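PDB 6TJ2: Alpha/beta hydrolase from Paenibacillus sp. VTT E-133280, which probably hydrolyses methyl salicylate to salicylic acid as a secreted esterase, in the manner of tobacco salicylic acid binding protein 2. Local coordinates for residues H51-T56 / H116-S121; I112-S117 / V138-F143. All coordinates share one frame; numbering follows the deposited sequence.

Contact 1 of 2, residues H51-T56 / H116-S121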
# COMPACT_ATOMS: atom_id res chain seq x y z
N HIS A 51 -23.04 11.21 1.20
CA HIS A 51 -22.31 10.97 2.44
C HIS A 51 -22.62 9.57 2.98
O HIS A 51 -23.61 8.95 2.58
CB HIS A 51 -22.57 12.04 3.48
CG HIS A 51 -23.96 12.05 4.07
ND1 HIS A 51 -24.37 11.13 5.01
CD2 HIS A 51 -25.03 12.83 3.81
CE1 HIS A 51 -25.63 11.38 5.35
NE2 HIS A 51 -26.06 12.41 4.63
N GLY A 52 -21.84 9.18 3.96
CA GLY A 52 -22.02 7.92 4.65
C GLY A 52 -22.55 8.10 6.06
O GLY A 52 -23.23 9.10 6.37
N SER A 53 -22.34 7.11 6.89
CA SER A 53 -22.90 7.07 8.25
C SER A 53 -22.15 8.05 9.17
O SER A 53 -20.97 8.46 8.90
CB SER A 53 -22.86 5.68 8.81
OG SER A 53 -23.63 4.80 8.05
N TRP A 54 -22.80 8.46 10.24
CA TRP A 54 -22.20 9.36 11.24
C TRP A 54 -21.82 10.67 10.52
O TRP A 54 -20.75 11.22 10.81
CB TRP A 54 -21.04 8.72 11.97
CG TRP A 54 -21.38 7.43 12.60
CD1 TRP A 54 -22.22 7.22 13.67
CD2 TRP A 54 -21.06 6.12 12.13
NE1 TRP A 54 -22.37 5.89 13.91
CE2 TRP A 54 -21.66 5.17 12.98
CE3 TRP A 54 -20.22 5.67 11.09
CZ2 TRP A 54 -21.54 3.80 12.75
CZ3 TRP A 54 -20.09 4.32 10.89
CH2 TRP A 54 -20.73 3.42 11.71
N ALA A 55 -22.63 11.12 9.60
CA ALA A 55 -22.32 12.28 8.76
C ALA A 55 -23.63 12.84 8.24
O ALA A 55 -24.66 12.18 8.22
CB ALA A 55 -21.40 11.92 7.65
N THR A 56 -23.58 14.07 7.79
CA THR A 56 -24.68 14.76 7.10
C THR A 56 -24.15 15.27 5.75
O THR A 56 -22.96 15.11 5.41
CB THR A 56 -25.19 15.94 7.92
OG1 THR A 56 -24.20 16.97 7.97
CG2 THR A 56 -25.56 15.55 9.33
N HIS A 116 -19.33 8.00 -0.31
CA HIS A 116 -18.32 7.77 0.74
C HIS A 116 -18.87 6.81 1.76
O HIS A 116 -20.06 6.93 2.10
CB HIS A 116 -17.91 9.09 1.34
CG HIS A 116 -16.89 9.03 2.41
ND1 HIS A 116 -17.22 8.96 3.71
CD2 HIS A 116 -15.53 9.07 2.36
CE1 HIS A 116 -16.13 9.01 4.45
NE2 HIS A 116 -15.10 9.09 3.65
N SER A 117 -18.06 5.87 2.24
CA SER A 117 -18.42 4.91 3.30
C SER A 117 -19.76 4.21 3.02
O SER A 117 -19.92 3.57 1.97
CB SER A 117 -18.23 5.54 4.66
OG SER A 117 -18.98 6.71 4.86
N PHE A 118 -20.71 4.22 3.96
CA PHE A 118 -22.04 3.60 3.81
C PHE A 118 -22.67 4.12 2.53
O PHE A 118 -23.50 3.45 1.90
CB PHE A 118 -22.89 3.98 5.02
CG PHE A 118 -24.38 3.77 4.88
CD1 PHE A 118 -24.94 2.51 4.95
CD2 PHE A 118 -25.23 4.82 4.56
CE1 PHE A 118 -26.30 2.31 4.76
CE2 PHE A 118 -26.60 4.62 4.35
CZ PHE A 118 -27.13 3.36 4.45
N GLY A 119 -22.35 5.34 2.12
CA GLY A 119 -22.81 5.89 0.86
C GLY A 119 -22.49 5.05 -0.36
O GLY A 119 -23.22 5.15 -1.35
N GLY A 120 -21.47 4.17 -0.29
CA GLY A 120 -21.29 3.22 -1.39
C GLY A 120 -22.48 2.31 -1.59
O GLY A 120 -22.83 1.98 -2.74
N SER A 121 -23.10 1.88 -0.51
CA SER A 121 -24.29 1.02 -0.63
C SER A 121 -25.47 1.79 -1.22
O SER A 121 -26.27 1.21 -2.01
CB SER A 121 -24.67 0.35 0.65
OG SER A 121 -25.22 1.24 1.59
O HOH W 1 -19.58 10.64 4.81
O HOH W 2 -20.41 5.01 6.68
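S117 stands over the backbone of G52, its OG 3.3 Å from G52 CA. The hydroxyl sits between the backbone N and the carbonyl carbon (chi1 58°), and this rotation turns it to the 51-56 loop. A CB on G52 would run into S117 OG and H116 O, which explains the bare backbone at this point. Beyond it, S53 lays its OG against the root of the F118 side chain, 3.2 Å from F118 CB, while the F118 ring itself leads away from the loop and has G52 CA at its edge, near the ring plane. No direct hydrogen bond crosses between the segments; water does the joining. One water accepts from S53 N and F118 N and is also bonded to S117 OG at 2.9 Å, so it ties the probable nucleophile to two backbone N-H groups. A second water takes G52 N and reaches H116 ND1. Within the loop, H51 ND1 donates to G52 O at 2.7 Å, on a lone pair and in the ring plane, and H51 NE2 is held by E78, which together fix the imidazole's rotation. S117 has phi 50° and psi -128° in a type II' turn from H116 to G119. This strained strand-turn-helix, with S117 touching H264, is consistent with the nucleophile elbow of an alpha/beta hydrolase, and the two N-H groups sharing a water with S117 are placed as in an oxyanion hole.

Contact 2 of 2, residues I112-S117 / V138-F143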
# COMPACT_ATOMS: atom_id res chain seq x y z
N ILE A 112 -21.85 12.25 -12.32
CA ILE A 112 -20.95 11.34 -11.57
C ILE A 112 -21.61 11.09 -10.22
O ILE A 112 -21.79 12.05 -9.45
CB ILE A 112 -19.56 11.96 -11.40
CG1 ILE A 112 -18.96 12.33 -12.76
CG2 ILE A 112 -18.66 11.02 -10.62
CD1 ILE A 112 -17.85 13.21 -12.71
N LEU A 113 -21.98 9.85 -9.92
CA LEU A 113 -22.63 9.52 -8.64
C LEU A 113 -21.51 9.01 -7.74
O LEU A 113 -20.93 7.92 -8.04
CB LEU A 113 -23.71 8.47 -8.87
CG LEU A 113 -24.49 8.08 -7.60
CD1 LEU A 113 -25.19 9.30 -7.01
CD2 LEU A 113 -25.49 6.96 -7.97
N LEU A 114 -21.19 9.75 -6.68
CA LEU A 114 -20.02 9.45 -5.81
C LEU A 114 -20.50 9.21 -4.41
O LEU A 114 -21.22 10.08 -3.88
CB LEU A 114 -19.03 10.60 -5.94
CG LEU A 114 -17.68 10.43 -5.23
CD1 LEU A 114 -16.63 11.29 -5.94
CD2 LEU A 114 -17.76 10.75 -3.75
N GLY A 115 -20.11 8.12 -3.80
CA GLY A 115 -20.48 7.79 -2.41
C GLY A 115 -19.27 7.57 -1.56
O GLY A 115 -18.26 7.06 -2.05
N HIS A 116 -19.33 8.00 -0.31
CA HIS A 116 -18.32 7.77 0.74
C HIS A 116 -18.87 6.81 1.76
O HIS A 116 -20.06 6.93 2.10
CB HIS A 116 -17.91 9.09 1.34
CG HIS A 116 -16.89 9.03 2.41
ND1 HIS A 116 -17.22 8.96 3.71
CD2 HIS A 116 -15.53 9.07 2.36
CE1 HIS A 116 -16.13 9.01 4.45
NE2 HIS A 116 -15.10 9.09 3.65
N SER A 117 -18.06 5.87 2.24
CA SER A 117 -18.42 4.91 3.30
C SER A 117 -19.76 4.21 3.02
O SER A 117 -19.92 3.57 1.97
CB SER A 117 -18.23 5.54 4.66
OG SER A 117 -18.98 6.71 4.86
N VAL A 138 -18.57 6.47 -8.62
CA VAL A 138 -17.28 6.58 -7.92
C VAL A 138 -17.49 6.16 -6.48
O VAL A 138 -18.29 6.78 -5.77
CB VAL A 138 -16.69 8.00 -8.02
CG1 VAL A 138 -15.39 8.08 -7.24
CG2 VAL A 138 -16.49 8.38 -9.48
N PHE A 139 -16.77 5.16 -6.07
CA PHE A 139 -16.72 4.71 -4.67
C PHE A 139 -15.53 5.35 -4.01
O PHE A 139 -14.39 5.06 -4.40
CB PHE A 139 -16.61 3.19 -4.60
CG PHE A 139 -17.84 2.48 -5.06
CD1 PHE A 139 -18.72 1.92 -4.14
CD2 PHE A 139 -18.16 2.35 -6.39
CE1 PHE A 139 -19.87 1.29 -4.56
CE2 PHE A 139 -19.31 1.73 -6.83
CZ PHE A 139 -20.19 1.24 -5.89
N PHE A 140 -15.70 6.22 -3.06
CA PHE A 140 -14.65 6.97 -2.33
C PHE A 140 -14.55 6.42 -0.92
O PHE A 140 -15.42 6.71 -0.11
CB PHE A 140 -14.91 8.47 -2.41
CG PHE A 140 -14.12 9.32 -1.45
CD1 PHE A 140 -14.65 10.50 -0.94
CD2 PHE A 140 -12.84 8.96 -1.07
CE1 PHE A 140 -13.94 11.23 0.00
CE2 PHE A 140 -12.15 9.68 -0.11
CZ PHE A 140 -12.71 10.83 0.43
N ASP A 141 -13.58 5.53 -0.66
CA ASP A 141 -13.42 4.94 0.68
C ASP A 141 -14.81 4.46 1.12
O ASP A 141 -15.28 4.79 2.22
CB ASP A 141 -12.77 5.89 1.67
CG ASP A 141 -11.32 6.14 1.37
OD1 ASP A 141 -10.79 5.52 0.50
OD2 ASP A 141 -10.69 6.93 2.11
N ALA A 142 -15.41 3.67 0.23
CA ALA A 142 -16.81 3.28 0.34
C ALA A 142 -16.95 1.76 0.34
O ALA A 142 -16.13 1.01 -0.21
CB ALA A 142 -17.66 3.90 -0.75
N PHE A 143 -18.01 1.31 0.96
CA PHE A 143 -18.39 -0.11 0.93
C PHE A 143 -19.05 -0.42 -0.40
O PHE A 143 -19.78 0.41 -0.98
CB PHE A 143 -19.34 -0.42 2.09
CG PHE A 143 -18.72 -0.13 3.42
CD1 PHE A 143 -17.73 -0.98 3.89
CD2 PHE A 143 -19.03 1.01 4.15
CE1 PHE A 143 -17.09 -0.69 5.10
CE2 PHE A 143 -18.36 1.31 5.32
CZ PHE A 143 -17.44 0.44 5.82
O HOH W 3 -12.09 9.23 3.05
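The beta-alpha-beta unit of strand 111-117, helix 119-129 and strand 134-139 brings two neighbouring parallel strands of the central sheet together here. L113 O accepts from V138 N, and V138 O in turn takes G115 N at 3.0 Å, nearly along the C=O axis; G115 O then receives F140 N. Past G115 the partner chain turns a corner at F140 and D141, and the bonds change character: S117 N meets D141 O at 3.0 Å from above the carbonyl plane, and F143 N reaches S117 O in a similar way. On the face carrying L114, H116 and F140, the leucine extends CG anti to its own N (chi1 -174°), which lays CD1 against V138 CG1 at 3.7 Å and CD2 near F140 CB, at the edge of the phenyl ring. Trimming L114 to an alanine would probably open a gap between V138, F140 and M279 of helix 272-283. H116 points an edge at the face of F140, CD2 standing 3.6 Å from F140 CE1, with ring planes at 60° in a T-shaped pair. D141 O lies over one face of the imidazole, and a water in the ring plane joins H116 NE2 to D141 OD2; D141 OD1 is held by L231 N. The arrangement is that of adjacent parallel strands in the alpha/beta hydrolase fold, at the C-terminal end of the strand that leads into the probable nucleophile elbow.

From the N terminus, strand 46-50 runs into the 51-56 loop, and the chain then passes through helix 61-69, strand 73-75 and helix 92-105 before strand 111-117 returns to meet that loop; contact 1 closes this long excursion. Contact 2 closes a shorter one, through helix 119-129 and back along strand 134-139. The two loops follow one another, neither enclosing the other, and meet at the end of strand 111-117, where they share H116 and S117, so 116-121 has the 51-56 loop as one neighbour and 138-143 as another. The contacts also touch directly, where G120 packs on F139 and A142. Together they tie the sheet's central strands to the loop and helix start around the probable nucleophile.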